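Inactive glucansucrase (Lactobacillus reuteri, PDB 5JBD) is an inactive glucansucrase-type protein of glycoside hydrolase family 70, built round a TIM-type barrel. Local coordinates at residues F388-H392 with D393-N397; F641-A645 with A646-H650; A735-K739 with A740-V744. All blocks are in the same frame, centred on the assembly; numbering follows the deposited sequence.

All three contacts are local turns at helix ends in the barrel region of one chain, and none touches another: nearest atoms lie about 11 Å apart for interactions 1 and 2, about 15 Å for 1 and 3, and about 6 Å for 2 and 3. Interactions 1 and 2 both start a helix with an asparagine N-cap and are largely buried, yet interaction 1 follows strand 385-388 through a loop and includes charged side chains such as D393, K396 and R395, whereas interaction 2 leads to strand 652-654 and adds an apolar leucine. Interaction 3 does the reverse: it ends helix 727-739 with a Schellman motif, is only partly buried, and passes into strand 743-748 of the same parallel sheet.

Interaction 1 of 3, residues F388-H392 with D393-N397; sequences FVTNH and DQRKN
The carbonyl O of N391 takes a straight bond from R395 N (3.2 Å, N-H...O angle 170°) and a weak, bent one from Q394 N. The side chain of the same asparagine forms the N-cap of helix 392-406, just after strand 385-388 of the parallel barrel sheet: N391 OD1 accepts from Q394 N at 3.0 Å. That donor is somewhat tilted from the amide's carbonyl plane. A chi1 of 64°, which sets CG between the backbone N and the carbonyl carbon, folds OD1 back over the first turn. There the aliphatic Q394 CG also lies 3.4 Å from N391 OD1, while N391 ND2 and Q394 NE2 share Y323 as a partner. One residue on, the H392 ring and the D393 carboxylate run side by side with planes 49° apart. A water joins them, 3.1 Å from H392 NE2 and probably donating to D393 OD2 at 2.9 Å; H392 ND1 bonds E654. Beyond, the R395 guanidinium, held by salt bridges to E471 and D467, takes a methyl over one face, T390 CG2 lying 4.0 Å from R395 NH1.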
loop_
_atom_site.group_PDB
_atom_site.type_symbol
_atom_site.label_atom_id
_atom_site.label_comp_id
_atom_site.label_asym_id
_atom_site.label_seq_id
_atom_site.Cartn_x
_atom_site.Cartn_y
_atom_site.Cartn_z
ATOM N N PHE A 388 11.257 2.192 12.975
ATOM C CA PHE A 388 11.297 3.429 12.212
ATOM C C PHE A 388 10.764 4.617 13.003
ATOM O O PHE A 388 9.946 4.458 13.916
ATOM C CB PHE A 388 10.463 3.250 10.922
ATOM C CG PHE A 388 9.026 2.921 11.195
ATOM C CD1 PHE A 388 8.655 1.619 11.523
ATOM C CD2 PHE A 388 8.067 3.915 11.219
ATOM C CE1 PHE A 388 7.339 1.306 11.817
ATOM C CE2 PHE A 388 6.746 3.616 11.524
ATOM C CZ PHE A 388 6.383 2.313 11.808
ATOM N N VAL A 389 11.217 5.809 12.594
ATOM C CA VAL A 389 10.668 7.111 13.010
ATOM C C VAL A 389 9.549 7.553 12.055
ATOM O O VAL A 389 8.541 8.129 12.489
ATOM C CB VAL A 389 11.784 8.186 13.048
ATOM C CG1 VAL A 389 11.223 9.599 13.238
ATOM C CG2 VAL A 389 12.791 7.868 14.166
ATOM N N THR A 390 9.746 7.318 10.753
ATOM C CA THR A 390 8.730 7.653 9.747
ATOM C C THR A 390 8.710 6.599 8.644
ATOM O O THR A 390 9.731 5.986 8.355
ATOM C CB THR A 390 9.008 9.038 9.095
ATOM O OG1 THR A 390 9.529 9.967 10.062
ATOM C CG2 THR A 390 7.728 9.616 8.475
ATOM N N ASN A 391 7.547 6.391 8.039
ATOM C CA ASN A 391 7.467 5.733 6.739
ATOM C C ASN A 391 6.465 6.469 5.839
ATOM O O ASN A 391 5.820 7.446 6.259
ATOM C CB ASN A 391 7.160 4.231 6.882
ATOM C CG ASN A 391 5.800 3.954 7.495
ATOM O OD1 ASN A 391 4.808 4.616 7.182
ATOM N ND2 ASN A 391 5.749 2.950 8.376
ATOM N N HIS A 392 6.350 6.022 4.598
ATOM C CA HIS A 392 5.500 6.709 3.593
ATOM C C HIS A 392 4.025 6.820 4.020
ATOM O O HIS A 392 3.378 7.838 3.764
ATOM C CB HIS A 392 5.604 6.022 2.222
ATOM C CG HIS A 392 5.093 4.619 2.213
ATOM N ND1 HIS A 392 5.863 3.542 2.605
ATOM C CD2 HIS A 392 3.876 4.117 1.911
ATOM C CE1 HIS A 392 5.149 2.439 2.516
ATOM N NE2 HIS A 392 3.940 2.758 2.093
ATOM N N ASP A 393 3.520 5.795 4.699
ATOM C CA ASP A 393 2.132 5.797 5.188
ATOM C C ASP A 393 1.908 6.781 6.327
ATOM O O ASP A 393 0.839 7.394 6.421
ATOM C CB ASP A 393 1.700 4.412 5.659
ATOM C CG ASP A 393 1.397 3.473 4.528
ATOM O OD1 ASP A 393 0.708 3.893 3.574
ATOM O OD2 ASP A 393 1.822 2.307 4.611
ATOM N N GLN A 394 2.901 6.945 7.199
ATOM C CA GLN A 394 2.749 7.867 8.327
ATOM C C GLN A 394 2.765 9.342 7.882
ATOM O O GLN A 394 2.020 10.165 8.435
ATOM C CB GLN A 394 3.786 7.593 9.427
ATOM C CG GLN A 394 3.704 6.177 10.003
ATOM C CD GLN A 394 2.297 5.791 10.435
ATOM O OE1 GLN A 394 1.595 6.577 11.061
ATOM N NE2 GLN A 394 1.878 4.587 10.084
ATOM N N ARG A 395 3.605 9.665 6.911
ATOM C CA ARG A 395 3.567 10.991 6.294
ATOM C C ARG A 395 2.222 11.232 5.596
ATOM O O ARG A 395 1.656 12.314 5.735
ATOM C CB ARG A 395 4.724 11.198 5.317
ATOM C CG ARG A 395 4.848 12.636 4.825
ATOM C CD ARG A 395 5.444 13.543 5.882
ATOM N NE ARG A 395 6.905 13.587 5.762
ATOM C CZ ARG A 395 7.780 13.615 6.769
ATOM N NH1 ARG A 395 7.396 13.547 8.053
ATOM N NH2 ARG A 395 9.078 13.682 6.483
ATOM N N LYS A 396 1.712 10.209 4.898
ATOM C CA LYS A 396 0.381 10.253 4.260
ATOM C C LYS A 396 -0.747 10.518 5.254
ATOM O O LYS A 396 -1.627 11.340 4.984
ATOM C CB LYS A 396 0.104 8.963 3.475
ATOM C CG LYS A 396 -1.333 8.794 2.960
ATOM C CD LYS A 396 -1.708 7.339 2.744
ATOM C CE LYS A 396 -1.861 6.607 4.073
ATOM N NZ LYS A 396 -2.426 5.263 3.868
ATOM N N ASN A 397 -0.729 9.820 6.399
ATOM C CA ASN A 397 -1.723 10.054 7.475
ATOM C C ASN A 397 -1.772 11.518 7.905
ATOM O O ASN A 397 -2.852 12.097 8.033
ATOM C CB ASN A 397 -1.423 9.191 8.718
ATOM C CG ASN A 397 -1.720 7.714 8.503
ATOM O OD1 ASN A 397 -2.359 7.311 7.517
ATOM N ND2 ASN A 397 -1.251 6.888 9.436
HETATM O O HOH W 1 2.641 0.117 2.897
#

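Interaction 2 of 3, residues F641-A645 with A646-H650; sequences FESNA and ALDSH
L647 reaches back from the first turn of a short, weakly bonded helix to the chain that leads into it, and its side chain can be traced atom by atom. The turn opens with an asparagine N-cap, N644, in the segment that precedes strand 652-654 of the parallel barrel sheet. From L647 CB, which lies 3.3 Å from E642 O, the chain runs past the same carbonyl at CG and then divides. One branch, CD2, stays on the backbone side, close to E642 O and within 4.2 Å of S643 CA. The other, CD1, meets F641 CD1 at 4.0 Å, where the two side chains cross at about a right angle in an apolar contact. With CG anti to the backbone N (chi1 -170°), the leucine is directed back along the incoming chain; V460 and N314 also touch it.

The backbone N of L647 is fixed by the cap. It donates to N644 OD1 at 3.1 Å with an N-H...O angle of 167°, and the donor also sits nearly on the line of the side-chain C=O, whereas the bond from A646 N to that oxygen is weak. N644 ND2 turns to N380. D648 N donates to N644 O at 2.9 Å in a nearly straight bond, and the D648 carboxylate is taken up by D458 N, with a weak bond to T459 N.

At the far end of the turn A645 O receives two bonds from one residue. The backbone N of S649 gives a weak and bent one, while the hydroxyl S649 OG donates to A645 O at 2.8 Å from 21° out of the carbonyl plane.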
loop_
_atom_site.group_PDB
_atom_site.type_symbol
_atom_site.label_atom_id
_atom_site.label_comp_id
_atom_site.label_asym_id
_atom_site.label_seq_id
_atom_site.Cartn_x
_atom_site.Cartn_y
_atom_site.Cartn_z
ATOM N N PHE A 641 16.545 -15.461 10.936
ATOM C CA PHE A 641 17.041 -14.225 11.563
ATOM C C PHE A 641 17.227 -14.383 13.075
ATOM O O PHE A 641 16.454 -15.058 13.736
ATOM C CB PHE A 641 16.193 -13.012 11.183
ATOM C CG PHE A 641 16.286 -12.697 9.726
ATOM C CD1 PHE A 641 17.496 -12.270 9.187
ATOM C CD2 PHE A 641 15.225 -12.949 8.867
ATOM C CE1 PHE A 641 17.623 -12.035 7.837
ATOM C CE2 PHE A 641 15.357 -12.725 7.517
ATOM C CZ PHE A 641 16.555 -12.273 6.999
ATOM N N GLU A 642 18.308 -13.791 13.570
ATOM C CA GLU A 642 18.660 -13.770 14.974
ATOM C C GLU A 642 19.036 -12.330 15.315
ATOM O O GLU A 642 19.814 -11.708 14.582
ATOM C CB GLU A 642 19.874 -14.626 15.218
ATOM C CG GLU A 642 19.711 -16.106 14.905
ATOM C CD GLU A 642 20.981 -16.875 15.196
ATOM O OE1 GLU A 642 22.050 -16.438 14.722
ATOM O OE2 GLU A 642 20.918 -17.898 15.897
ATOM N N SER A 643 18.493 -11.828 16.416
ATOM C CA SER A 643 18.759 -10.452 16.893
ATOM C C SER A 643 20.054 -10.451 17.685
ATOM O O SER A 643 20.077 -10.765 18.871
ATOM C CB SER A 643 17.581 -9.933 17.731
ATOM O OG SER A 643 17.675 -8.530 17.981
ATOM N N ASN A 644 21.148 -10.114 17.013
ATOM C CA ASN A 644 22.477 -10.108 17.634
ATOM C C ASN A 644 23.281 -8.957 17.041
ATOM O O ASN A 644 22.756 -8.206 16.215
ATOM C CB ASN A 644 23.172 -11.473 17.428
ATOM C CG ASN A 644 23.242 -11.893 15.969
ATOM O OD1 ASN A 644 23.486 -11.077 15.081
ATOM N ND2 ASN A 644 23.036 -13.184 15.716
ATOM N N ALA A 645 24.540 -8.830 17.439
ATOM C CA ALA A 645 25.399 -7.748 16.958
ATOM C C ALA A 645 25.547 -7.690 15.424
ATOM O O ALA A 645 25.666 -6.589 14.836
ATOM C CB ALA A 645 26.769 -7.831 17.632
ATOM N N ALA A 646 25.518 -8.847 14.758
ATOM C CA ALA A 646 25.633 -8.852 13.296
ATOM C C ALA A 646 24.375 -8.298 12.635
ATOM O O ALA A 646 24.469 -7.445 11.747
ATOM C CB ALA A 646 25.968 -10.235 12.768
ATOM N N LEU A 647 23.203 -8.750 13.062
ATOM C CA LEU A 647 21.961 -8.233 12.479
ATOM C C LEU A 647 21.796 -6.743 12.806
ATOM O O LEU A 647 21.358 -5.961 11.944
ATOM C CB LEU A 647 20.743 -9.010 12.968
ATOM C CG LEU A 647 19.442 -8.687 12.219
ATOM C CD1 LEU A 647 19.519 -9.174 10.777
ATOM C CD2 LEU A 647 18.251 -9.321 12.906
ATOM N N ASP A 648 22.161 -6.364 14.030
ATOM C CA ASP A 648 22.131 -4.946 14.475
ATOM C C ASP A 648 23.021 -4.036 13.646
ATOM O O ASP A 648 22.777 -2.830 13.589
ATOM C CB ASP A 648 22.575 -4.793 15.951
ATOM C CG ASP A 648 21.546 -5.263 16.961
ATOM O OD1 ASP A 648 20.406 -5.597 16.597
ATOM O OD2 ASP A 648 21.871 -5.261 18.173
ATOM N N SER A 649 24.077 -4.584 13.037
ATOM C CA SER A 649 24.945 -3.794 12.147
ATOM C C SER A 649 24.258 -3.280 10.845
ATOM O O SER A 649 24.783 -2.385 10.179
ATOM C CB SER A 649 26.232 -4.580 11.818
ATOM O OG SER A 649 26.955 -4.917 12.993
ATOM N N HIS A 650 23.088 -3.830 10.504
ATOM C CA HIS A 650 22.321 -3.390 9.333
ATOM C C HIS A 650 21.493 -2.139 9.615
ATOM O O HIS A 650 21.129 -1.845 10.778
ATOM C CB HIS A 650 21.413 -4.517 8.838
ATOM C CG HIS A 650 22.174 -5.706 8.344
ATOM N ND1 HIS A 650 22.159 -6.110 7.027
ATOM C CD2 HIS A 650 23.026 -6.545 8.983
ATOM C CE1 HIS A 650 22.966 -7.148 6.881
ATOM N NE2 HIS A 650 23.506 -7.428 8.049
#

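Interaction 3 of 3, residues A735-K739 with A740-V744; sequences AALHK and AGLKV
H738 and V744 cross at about a right angle, the valine methyl CG2 standing 4.1 Å from H738 NE2. L737 crosses V744 at a similar angle, and the same methyl lies 3.9 Å from L737 CB and close to L737 CD1, so one branch of the valine meets both helix residues. The imidazole presents an edge to the chain that returns: L742 O lies in the ring plane, 3.3 Å from H738 CD2. Its nitrogens bond D274 O and D278, the latter also accepting from V744 N, so both ring nitrogens have partners, which would restrain the rotation of the ring. L742 turns its side chain to that of L737, with their CD2 methyls 4.3 Å apart, and both leucines pack on F681 and F689.

The backbone joining these residues forms a Schellman motif, which closes helix 727-739 and turns the chain into strand 743-748 of the parallel barrel sheet. L742 N donates to L737 O at 3.1 Å (157°), and G741 N reaches H738 O at 2.9 Å from above the carbonyl plane, 65° out of it. G741 has a positive phi of 100°, where a CB would press against the preceding carbonyl O. A water donates to L742 O, gives a weak bond to H738 O and accepts one from K743 NZ at 3.1 Å.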
loop_
_atom_site.group_PDB
_atom_site.type_symbol
_atom_site.label_atom_id
_atom_site.label_comp_id
_atom_site.label_asym_id
_atom_site.label_seq_id
_atom_site.Cartn_x
_atom_site.Cartn_y
_atom_site.Cartn_z
ATOM N N ALA A 735 22.676 -2.652 -9.620
ATOM C CA ALA A 735 24.104 -2.984 -9.803
ATOM C C ALA A 735 25.017 -1.930 -9.186
ATOM O O ALA A 735 26.023 -2.269 -8.553
ATOM C CB ALA A 735 24.431 -3.163 -11.271
ATOM N N ALA A 736 24.658 -0.656 -9.369
ATOM C CA ALA A 736 25.410 0.450 -8.764
ATOM C C ALA A 736 25.393 0.393 -7.230
ATOM O O ALA A 736 26.424 0.590 -6.593
ATOM C CB ALA A 736 24.881 1.793 -9.258
ATOM N N LEU A 737 24.238 0.092 -6.646
ATOM C CA LEU A 737 24.145 -0.081 -5.195
ATOM C C LEU A 737 24.965 -1.291 -4.731
ATOM O O LEU A 737 25.664 -1.217 -3.724
ATOM C CB LEU A 737 22.686 -0.220 -4.757
ATOM C CG LEU A 737 21.838 1.046 -4.969
ATOM C CD1 LEU A 737 20.363 0.741 -4.832
ATOM C CD2 LEU A 737 22.240 2.152 -3.998
ATOM N N HIS A 738 24.884 -2.398 -5.480
ATOM C CA HIS A 738 25.712 -3.569 -5.200
ATOM C C HIS A 738 27.201 -3.231 -5.247
ATOM O O HIS A 738 27.947 -3.644 -4.370
ATOM C CB HIS A 738 25.432 -4.708 -6.189
ATOM C CG HIS A 738 24.176 -5.467 -5.908
ATOM N ND1 HIS A 738 23.543 -6.214 -6.874
ATOM C CD2 HIS A 738 23.449 -5.620 -4.773
ATOM C CE1 HIS A 738 22.470 -6.777 -6.355
ATOM N NE2 HIS A 738 22.383 -6.425 -5.084
ATOM N N LYS A 739 27.611 -2.457 -6.253
ATOM C CA LYS A 739 29.015 -2.022 -6.400
ATOM C C LYS A 739 29.498 -1.224 -5.162
ATOM O O LYS A 739 30.635 -1.398 -4.681
ATOM C CB LYS A 739 29.159 -1.195 -7.690
ATOM C CG LYS A 739 30.581 -0.981 -8.211
ATOM C CD LYS A 739 30.540 -0.391 -9.630
ATOM C CE LYS A 739 31.855 -0.498 -10.404
ATOM N NZ LYS A 739 33.075 -0.385 -9.548
ATOM N N ALA A 740 28.605 -0.403 -4.619
ATOM C CA ALA A 740 28.875 0.361 -3.395
ATOM C C ALA A 740 28.832 -0.463 -2.095
ATOM O O ALA A 740 29.136 0.067 -1.031
ATOM C CB ALA A 740 27.906 1.526 -3.310
ATOM N N GLY A 741 28.433 -1.740 -2.174
ATOM C CA GLY A 741 28.467 -2.667 -1.040
ATOM C C GLY A 741 27.131 -2.869 -0.331
ATOM O O GLY A 741 27.100 -3.491 0.711
ATOM N N LEU A 742 26.038 -2.347 -0.890
ATOM C CA LEU A 742 24.696 -2.498 -0.301
ATOM C C LEU A 742 24.002 -3.736 -0.834
ATOM O O LEU A 742 24.354 -4.250 -1.910
ATOM C CB LEU A 742 23.803 -1.286 -0.639
ATOM C CG LEU A 742 24.021 -0.032 0.214
ATOM C CD1 LEU A 742 25.361 0.608 -0.081
ATOM C CD2 LEU A 742 22.890 0.975 0.036
ATOM N N LYS A 743 22.993 -4.186 -0.100
ATOM C CA LYS A 743 22.005 -5.131 -0.610
ATOM C C LYS A 743 20.721 -4.366 -0.822
ATOM O O LYS A 743 20.515 -3.315 -0.205
ATOM C CB LYS A 743 21.783 -6.290 0.366
ATOM C CG LYS A 743 23.039 -7.131 0.628
ATOM C CD LYS A 743 23.488 -7.899 -0.601
ATOM C CE LYS A 743 24.611 -8.872 -0.246
ATOM N NZ LYS A 743 25.926 -8.232 -0.406
ATOM N N VAL A 744 19.872 -4.883 -1.708
ATOM C CA VAL A 744 18.677 -4.175 -2.158
ATOM C C VAL A 744 17.429 -5.047 -2.017
ATOM O O VAL A 744 17.416 -6.195 -2.474
ATOM C CB VAL A 744 18.825 -3.754 -3.641
ATOM C CG1 VAL A 744 17.730 -2.763 -4.034
ATOM C CG2 VAL A 744 20.206 -3.160 -3.918
HETATM O O HOH W 2 26.711 -5.799 -2.131
#